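Local structure of alkaline serine protease AL20 (Nesterenkonia abyssinica, 3CP7) at residues Tyr189-Thr192 against Met198-Pro201; Gln123-Tyr128 against Ala182-Asn187; Gly69-Glu74 against Thr103-Gln108. The protein probably cleaves peptide bonds in proteins under alkaline conditions, as a thermostable secreted serine protease of the trypsin-like class. All blocks are in the same frame, centred on the assembly; numbering follows the deposited sequence.

Contact 1. Residues Tyr189-Thr192 against Met198-Pro201; sequences YGYT and MFGP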
loop_
_atom_site.group_PDB
_atom_site.type_symbol
_atom_site.label_atom_id
_atom_site.label_comp_id
_atom_site.label_asym_id
_atom_site.label_seq_id
_atom_site.Cartn_x
_atom_site.Cartn_y
_atom_site.Cartn_z
ATOM N N TYR A 189 12.096 -3.260 16.141
ATOM C CA TYR A 189 11.651 -3.195 17.523
ATOM C C TYR A 189 12.545 -4.006 18.434
ATOM O O TYR A 189 13.352 -4.811 17.971
ATOM C CB TYR A 189 10.196 -3.696 17.630
ATOM C CG TYR A 189 10.043 -5.187 17.454
ATOM C CD1 TYR A 189 9.818 -5.747 16.200
ATOM C CD2 TYR A 189 10.104 -6.046 18.555
ATOM C CE1 TYR A 189 9.679 -7.125 16.033
ATOM C CE2 TYR A 189 9.980 -7.417 18.409
ATOM C CZ TYR A 189 9.744 -7.955 17.145
ATOM O OH TYR A 189 9.615 -9.320 16.965
ATOM N N GLY A 190 12.401 -3.768 19.739
ATOM C CA GLY A 190 12.922 -4.691 20.750
ATOM C C GLY A 190 11.801 -5.113 21.681
ATOM O O GLY A 190 10.650 -4.664 21.541
ATOM N N TYR A 191 12.142 -5.991 22.625
ATOM C CA TYR A 191 11.224 -6.347 23.696
ATOM C C TYR A 191 11.699 -5.743 25.001
ATOM O O TYR A 191 12.897 -5.705 25.276
ATOM C CB TYR A 191 11.148 -7.864 23.867
ATOM C CG TYR A 191 10.550 -8.600 22.698
ATOM C CD1 TYR A 191 9.204 -8.476 22.380
ATOM C CD2 TYR A 191 11.330 -9.469 21.937
ATOM C CE1 TYR A 191 8.652 -9.172 21.297
ATOM C CE2 TYR A 191 10.792 -10.169 20.859
ATOM C CZ TYR A 191 9.450 -10.008 20.536
ATOM O OH TYR A 191 8.897 -10.693 19.473
ATOM N N THR A 192 10.749 -5.315 25.829
ATOM C CA THR A 192 11.078 -4.719 27.124
ATOM C C THR A 192 11.911 -5.657 28.008
ATOM O O THR A 192 12.740 -5.189 28.790
ATOM C CB THR A 192 9.802 -4.349 27.898
ATOM O OG1 THR A 192 8.926 -5.481 27.914
ATOM C CG2 THR A 192 9.101 -3.169 27.234
ATOM N N MET A 198 17.974 -6.204 18.753
ATOM C CA MET A 198 17.133 -5.536 17.762
ATOM C C MET A 198 16.482 -6.569 16.855
ATOM O O MET A 198 17.157 -7.459 16.328
ATOM C CB MET A 198 17.977 -4.599 16.909
ATOM C CG MET A 198 17.184 -3.894 15.798
ATOM S SD MET A 198 16.148 -2.557 16.413
ATOM C CE MET A 198 17.430 -1.347 16.785
ATOM N N PHE A 199 15.169 -6.441 16.665
ATOM C CA PHE A 199 14.447 -7.308 15.752
ATOM C C PHE A 199 14.129 -6.593 14.465
ATOM O O PHE A 199 13.848 -5.390 14.449
ATOM C CB PHE A 199 13.186 -7.880 16.414
ATOM C CG PHE A 199 13.512 -8.798 17.547
ATOM C CD1 PHE A 199 13.721 -8.291 18.821
ATOM C CD2 PHE A 199 13.697 -10.158 17.323
ATOM C CE1 PHE A 199 14.082 -9.135 19.880
ATOM C CE2 PHE A 199 14.063 -11.016 18.374
ATOM C CZ PHE A 199 14.259 -10.502 19.647
ATOM N N GLY A 200 14.214 -7.361 13.390
ATOM C CA GLY A 200 13.902 -6.868 12.063
ATOM C C GLY A 200 13.070 -7.889 11.333
ATOM O O GLY A 200 13.239 -9.090 11.528
ATOM N N PRO A 201 12.162 -7.426 10.471
ATOM C CA PRO A 201 11.266 -8.360 9.798
ATOM C C PRO A 201 11.954 -9.192 8.723
ATOM O O PRO A 201 12.938 -8.747 8.111
ATOM C CB PRO A 201 10.214 -7.437 9.167
ATOM C CG PRO A 201 10.987 -6.155 8.902
ATOM C CD PRO A 201 11.876 -6.020 10.110
#
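Tyr189 and Phe199 face each other as a hydrogen-bonded antiparallel pair, and their backbones are joined twice. Phe199 N donates its N-H to Tyr189 O at 2.8 Å, a nearly linear bond running almost straight down the carbonyl. The return bond, from Tyr189 N to Phe199 O, is longer at 3.2 Å and comes in tilted from the carbonyl plane. The local strand directions are 130° apart, and Tyr189-Phe199 is the one bridge within these two segments.

The tight part lies on the sheet face that carries both aromatic side chains. With chi1 at 72°, Tyr189 CG sits between the backbone N and the carbonyl carbon, which brings the ring over Phe199 CB. The resulting CH-pi contact puts Phe199 CB 3.6 Å from the centroid of the Tyr189 ring. The two rings are close to parallel but slid so far apart that they barely overlap. Tyr191 completes the aromatic cluster by turning an edge toward the Phe199 face in a T-shaped pair, its CD2 3.5 Å from Phe199 CE1 and the planes at 62°. Phe199 therefore meets Tyr189 mainly through its CB and Tyr191 through its ring.

The looser, solvent side is at Gly190, an exposed residue that comes no nearer than its CA, 4.2 Å from Phe199 CD1. On the reverse face Met198 is buried but touches only slightly, its SD 3.9 Å from Tyr189 O; it also packs on Cys162, Ser168 and Asn187.

Outside the pair, Tyr189 OH bonds to Thr157 and Tyr191 OH to Asp151. Strand 197-200 also pairs with strand 158-161, through Met198 and Ile160, so the pairing with strand 183-191 links the two outermost strands of the C-terminal sheet, as in the closed second barrel of trypsin-like proteases.

Contact 2. Residues Gln123-Tyr128 against Ala182-Asn187; sequences QYYSAY and AQNSTN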
loop_
_atom_site.group_PDB
_atom_site.type_symbol
_atom_site.label_atom_id
_atom_site.label_comp_id
_atom_site.label_asym_id
_atom_site.label_seq_id
_atom_site.Cartn_x
_atom_site.Cartn_y
_atom_site.Cartn_z
ATOM N N GLN A 123 21.484 -15.395 9.015
ATOM C CA GLN A 123 22.679 -14.809 8.416
ATOM C C GLN A 123 23.330 -13.772 9.332
ATOM O O GLN A 123 22.727 -13.321 10.305
ATOM C CB GLN A 123 22.332 -14.150 7.081
ATOM C CG GLN A 123 21.750 -15.089 6.035
ATOM C CD GLN A 123 22.810 -15.880 5.318
ATOM O OE1 GLN A 123 23.181 -15.557 4.186
ATOM N NE2 GLN A 123 23.329 -16.905 5.980
ATOM N N TYR A 124 24.561 -13.394 8.997
ATOM C CA TYR A 124 25.287 -12.349 9.694
ATOM C C TYR A 124 24.952 -10.989 9.070
ATOM O O TYR A 124 24.950 -10.840 7.841
ATOM C CB TYR A 124 26.797 -12.611 9.601
ATOM C CG TYR A 124 27.649 -11.624 10.357
ATOM C CD1 TYR A 124 27.966 -11.823 11.695
ATOM C CD2 TYR A 124 28.144 -10.486 9.730
ATOM C CE1 TYR A 124 28.756 -10.910 12.388
ATOM C CE2 TYR A 124 28.924 -9.573 10.414
ATOM C CZ TYR A 124 29.230 -9.787 11.739
ATOM O OH TYR A 124 30.021 -8.868 12.402
ATOM N N TYR A 125 24.698 -10.009 9.931
ATOM C CA TYR A 125 24.288 -8.679 9.510
ATOM C C TYR A 125 25.114 -7.578 10.129
ATOM O O TYR A 125 25.642 -7.716 11.239
ATOM C CB TYR A 125 22.832 -8.416 9.923
ATOM C CG TYR A 125 21.809 -9.212 9.153
ATOM C CD1 TYR A 125 21.291 -10.400 9.671
ATOM C CD2 TYR A 125 21.365 -8.786 7.894
ATOM C CE1 TYR A 125 20.346 -11.138 8.970
ATOM C CE2 TYR A 125 20.419 -9.520 7.180
ATOM C CZ TYR A 125 19.920 -10.709 7.726
ATOM O OH TYR A 125 18.985 -11.453 7.058
ATOM N N SER A 126 25.174 -6.465 9.401
ATOM C CA SER A 126 25.590 -5.178 9.913
ATOM C C SER A 126 24.388 -4.241 9.799
ATOM O O SER A 126 23.883 -4.007 8.691
ATOM C CB SER A 126 26.751 -4.638 9.079
ATOM O OG SER A 126 27.861 -5.515 9.161
ATOM N N ALA A 127 23.913 -3.748 10.940
ATOM C CA ALA A 127 22.729 -2.877 10.990
ATOM C C ALA A 127 23.147 -1.469 11.375
ATOM O O ALA A 127 24.054 -1.287 12.183
ATOM C CB ALA A 127 21.713 -3.415 11.981
ATOM N N TYR A 128 22.487 -0.472 10.794
ATOM C CA TYR A 128 22.875 0.927 10.960
ATOM C C TYR A 128 21.681 1.783 11.311
ATOM O O TYR A 128 20.549 1.460 10.947
ATOM C CB TYR A 128 23.547 1.451 9.676
ATOM C CG TYR A 128 24.864 0.765 9.445
ATOM C CD1 TYR A 128 24.920 -0.468 8.804
ATOM C CD2 TYR A 128 26.054 1.333 9.898
ATOM C CE1 TYR A 128 26.131 -1.131 8.621
ATOM C CE2 TYR A 128 27.274 0.679 9.714
ATOM C CZ TYR A 128 27.296 -0.550 9.092
ATOM O OH TYR A 128 28.481 -1.216 8.893
ATOM N N ALA A 182 23.962 -6.230 0.428
ATOM C CA ALA A 182 22.549 -6.083 0.083
ATOM C C ALA A 182 21.723 -5.866 1.345
ATOM O O ALA A 182 21.931 -6.541 2.359
ATOM C CB ALA A 182 22.044 -7.311 -0.680
ATOM N N GLN A 183 20.796 -4.912 1.276
ATOM C CA GLN A 183 19.868 -4.728 2.381
ATOM C C GLN A 183 18.890 -5.888 2.441
ATOM O O GLN A 183 18.339 -6.300 1.420
ATOM C CB GLN A 183 19.110 -3.406 2.244
ATOM C CG GLN A 183 18.127 -3.212 3.395
ATOM C CD GLN A 183 17.644 -1.798 3.556
ATOM O OE1 GLN A 183 18.019 -0.896 2.796
ATOM N NE2 GLN A 183 16.813 -1.585 4.567
ATOM N N ASN A 184 18.668 -6.413 3.642
ATOM C CA ASN A 184 17.827 -7.582 3.787
ATOM C C ASN A 184 16.923 -7.575 5.032
ATOM O O ASN A 184 16.257 -8.569 5.334
ATOM C CB ASN A 184 18.691 -8.839 3.706
ATOM C CG ASN A 184 17.883 -10.119 3.658
ATOM O OD1 ASN A 184 17.052 -10.339 2.750
ATOM N ND2 ASN A 184 18.150 -11.003 4.611
ATOM N N SER A 185 16.897 -6.442 5.731
ATOM C CA SER A 185 15.879 -6.176 6.752
ATOM C C SER A 185 16.014 -4.720 7.168
ATOM O O SER A 185 16.740 -3.930 6.526
ATOM C CB SER A 185 15.973 -7.135 7.957
ATOM O OG SER A 185 14.847 -6.969 8.811
ATOM N N THR A 186 15.318 -4.378 8.242
ATOM C CA THR A 186 15.272 -3.032 8.740
ATOM C C THR A 186 15.180 -3.131 10.279
ATOM O O THR A 186 14.611 -4.106 10.801
ATOM C CB THR A 186 14.034 -2.454 8.019
ATOM O OG1 THR A 186 14.335 -1.548 6.933
ATOM C CG2 THR A 186 12.699 -2.362 8.806
ATOM N N ASN A 187 15.769 -2.174 10.999
ATOM C CA ASN A 187 15.552 -2.102 12.449
ATOM C C ASN A 187 14.086 -1.855 12.727
ATOM O O ASN A 187 13.537 -0.868 12.246
ATOM C CB ASN A 187 16.344 -0.958 13.087
ATOM C CG ASN A 187 17.848 -1.099 12.900
ATOM O OD1 ASN A 187 18.403 -2.203 12.965
ATOM N ND2 ASN A 187 18.518 0.030 12.663
#
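Asn187 reaches strand 124-129 with its side-chain amide: ND2 makes a weak hydrogen bond, bent to 120°, to Tyr128 O at 3.0 Å, and OD1 lies 3.7 Å from Ala127 CB. Its chi1 of -61° puts CG beside the backbone N, anti to the carbonyl carbon, and turns the amide that way. Farther along, the hydroxyl end of Tyr125 lies close to the Asn184 amide; ring and amide are nearly coplanar, 10° apart, and Asn184 CB comes up to the ring edge, 3.9 Å from Tyr125 CE2.

In the next shell Asn187 OD1 accepts from the indole nitrogen of Trp173 and ND2 also gives to Ser168 O, bonds that probably fix the rotation of the amide more than Tyr128 does. Trp173 meets the Tyr125 ring at a steep angle, packs on Ala127, and is faced by Asn184 and Ser185, which form a classic beta bulge in strand 183-191. The Asn187 side chain lies near, without touching, the probable Ser-His-Asp triad (Ser169, His41, Asp91).

In the C-terminal sheet strand 172-175 runs between strands 124-129 and 183-191, so these buried contacts pass over it, while Tyr125 and Ala127 extend to Gln158 and Ile160 of strand 158-161.

Contact 3. Residues Gly69-Glu74 against Thr103-Gln108; sequences GVWAAE and TTVQQQ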
loop_
_atom_site.group_PDB
_atom_site.type_symbol
_atom_site.label_atom_id
_atom_site.label_comp_id
_atom_site.label_asym_id
_atom_site.label_seq_id
_atom_site.Cartn_x
_atom_site.Cartn_y
_atom_site.Cartn_z
ATOM N N GLY A 69 21.544 17.462 1.442
ATOM C CA GLY A 69 20.348 18.162 1.870
ATOM C C GLY A 69 19.278 17.241 2.413
ATOM O O GLY A 69 19.570 16.145 2.889
ATOM N N VAL A 70 18.036 17.703 2.330
ATOM C CA VAL A 70 16.904 17.054 2.979
ATOM C C VAL A 70 15.818 16.832 1.929
ATOM O O VAL A 70 15.548 17.718 1.120
ATOM C CB VAL A 70 16.398 17.907 4.177
ATOM C CG1 VAL A 70 15.679 19.170 3.721
ATOM C CG2 VAL A 70 15.512 17.105 5.077
ATOM N N TRP A 71 15.215 15.644 1.925
ATOM C CA TRP A 71 14.321 15.220 0.852
ATOM C C TRP A 71 12.942 14.850 1.379
ATOM O O TRP A 71 12.819 13.944 2.201
ATOM C CB TRP A 71 14.946 14.012 0.129
ATOM C CG TRP A 71 16.199 14.385 -0.596
ATOM C CD1 TRP A 71 17.405 14.715 -0.040
ATOM C CD2 TRP A 71 16.355 14.527 -2.009
ATOM N NE1 TRP A 71 18.310 15.048 -1.024
ATOM C CE2 TRP A 71 17.689 14.929 -2.246
ATOM C CE3 TRP A 71 15.499 14.336 -3.101
ATOM C CZ2 TRP A 71 18.182 15.163 -3.539
ATOM C CZ3 TRP A 71 15.989 14.558 -4.383
ATOM C CH2 TRP A 71 17.317 14.967 -4.592
ATOM N N ALA A 72 11.905 15.536 0.905
ATOM C CA ALA A 72 10.542 15.266 1.355
ATOM C C ALA A 72 9.950 14.055 0.646
ATOM O O ALA A 72 10.193 13.847 -0.542
ATOM C CB ALA A 72 9.650 16.486 1.128
ATOM N N ALA A 73 9.151 13.271 1.374
ATOM C CA ALA A 73 8.416 12.169 0.762
ATOM C C ALA A 73 7.243 12.651 -0.085
ATOM O O ALA A 73 6.554 13.624 0.268
ATOM C CB ALA A 73 7.912 11.210 1.826
ATOM N N GLU A 74 7.020 11.964 -1.201
ATOM C CA GLU A 74 5.821 12.159 -2.012
ATOM C C GLU A 74 4.822 11.025 -1.843
ATOM O O GLU A 74 3.621 11.268 -1.793
ATOM C CB GLU A 74 6.175 12.326 -3.482
ATOM C CG GLU A 74 6.915 13.614 -3.760
ATOM C CD GLU A 74 6.983 13.965 -5.233
ATOM O OE1 GLU A 74 6.950 13.049 -6.087
ATOM O OE2 GLU A 74 7.080 15.174 -5.530
ATOM N N THR A 103 16.438 16.440 -10.287
ATOM C CA THR A 103 17.386 15.516 -9.641
ATOM C C THR A 103 16.701 14.605 -8.630
ATOM O O THR A 103 16.055 15.069 -7.694
ATOM C CB THR A 103 18.539 16.248 -8.934
ATOM O OG1 THR A 103 19.042 17.283 -9.791
ATOM C CG2 THR A 103 19.667 15.276 -8.590
ATOM N N THR A 104 16.843 13.304 -8.844
ATOM C CA THR A 104 16.334 12.307 -7.904
ATOM C C THR A 104 17.379 12.025 -6.816
ATOM O O THR A 104 18.574 12.287 -6.987
ATOM C CB THR A 104 16.015 10.999 -8.616
ATOM O OG1 THR A 104 17.204 10.535 -9.256
ATOM C CG2 THR A 104 14.901 11.189 -9.666
ATOM N N VAL A 105 16.934 11.469 -5.693
ATOM C CA VAL A 105 17.852 11.264 -4.578
ATOM C C VAL A 105 18.983 10.294 -4.945
ATOM O O VAL A 105 20.124 10.467 -4.503
ATOM C CB VAL A 105 17.109 10.827 -3.287
ATOM C CG1 VAL A 105 16.740 9.327 -3.310
ATOM C CG2 VAL A 105 17.945 11.143 -2.071
ATOM N N GLN A 106 18.671 9.275 -5.745
ATOM C CA GLN A 106 19.683 8.299 -6.133
ATOM C C GLN A 106 20.712 8.934 -7.072
ATOM O O GLN A 106 21.888 8.607 -7.002
ATOM C CB GLN A 106 19.042 7.043 -6.749
ATOM C CG GLN A 106 20.009 5.869 -6.912
ATOM C CD GLN A 106 19.346 4.576 -7.366
ATOM O OE1 GLN A 106 19.997 3.730 -8.001
ATOM N NE2 GLN A 106 18.088 4.389 -7.019
ATOM N N GLN A 107 20.254 9.837 -7.938
ATOM C CA GLN A 107 21.154 10.591 -8.818
ATOM C C GLN A 107 22.015 11.569 -8.020
ATOM O O GLN A 107 23.206 11.742 -8.304
ATOM C CB GLN A 107 20.344 11.337 -9.874
ATOM C CG GLN A 107 19.859 10.451 -11.013
ATOM C CD GLN A 107 20.981 10.017 -11.932
ATOM O OE1 GLN A 107 21.428 8.874 -11.875
ATOM N NE2 GLN A 107 21.449 10.936 -12.786
ATOM N N GLN A 108 21.401 12.214 -7.029
ATOM C CA GLN A 108 22.102 13.144 -6.147
ATOM C C GLN A 108 23.252 12.460 -5.416
ATOM O O GLN A 108 24.383 12.946 -5.387
ATOM C CB GLN A 108 21.115 13.710 -5.115
ATOM C CG GLN A 108 21.781 14.489 -3.978
ATOM C CD GLN A 108 22.379 15.794 -4.449
ATOM O OE1 GLN A 108 21.826 16.468 -5.317
ATOM N NE2 GLN A 108 23.505 16.164 -3.864
#
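Apolar packing of Trp71 on Val105 forms the middle of this contact. Val105 CG2 sits squarely over the five-membered ring of the indole, 3.8 Å from its centroid and 11° off the normal, a CH-pi contact. With chi1 at 79°, Val105 turns CG2 anti to its own backbone N, and that is the methyl laid on the ring. Gln108 adds its aliphatic part, CB lying 3.6 Å from Trp71 CZ2.

Backbone atoms meet the far end of the indole: Thr103 O lies near the ring plane, at the edge, 3.4 Å from Trp71 CH2, and Val105 N is 3.5 Å from Trp71 CZ3. An alanine in place of Trp71 would strip the face from Val105 CG2 and is likely to open a gap beneath the first turn of the helix.

The polar ends look to His68, which accepts from Trp71 NE1 through its carbonyl and from Gln108 NE2 through its ring nitrogen. Lys100 makes a cation-pi contact with the indole. Thr104 is the N-cap of the helix, its OG1 taking a weak bond from Gln107 N.

Helix 105-109 thus packs against the start of strand 71-78 in the N-terminal barrel, with Leu97 of strand 93-97 touching both Trp71 and Val105, and Pro59 of strand 55-59 beside the indole.

In the fold
Contacts 1 and 2 share strand 183-191 and the C-terminal sheet, and they touch: Ser185 OG lies 2.7 Å from Pro201 O, a probable hydrogen bond. Contact 2 is fully buried and joins strands that are not neighbours, relying on side-chain amides and aromatic rings. Contact 1, partly exposed, pairs neighbouring strands by backbone bonds beside an aromatic cluster. Contact 3 stands apart, its centre about 29 Å from that of contact 1 and on the opposite side of the chain's centre. It is partly buried and sets a helix on the N-terminal barrel without a hydrogen bond between its segments, by indole packing. From its helix the chain leads to strand 124-129 of contact 2.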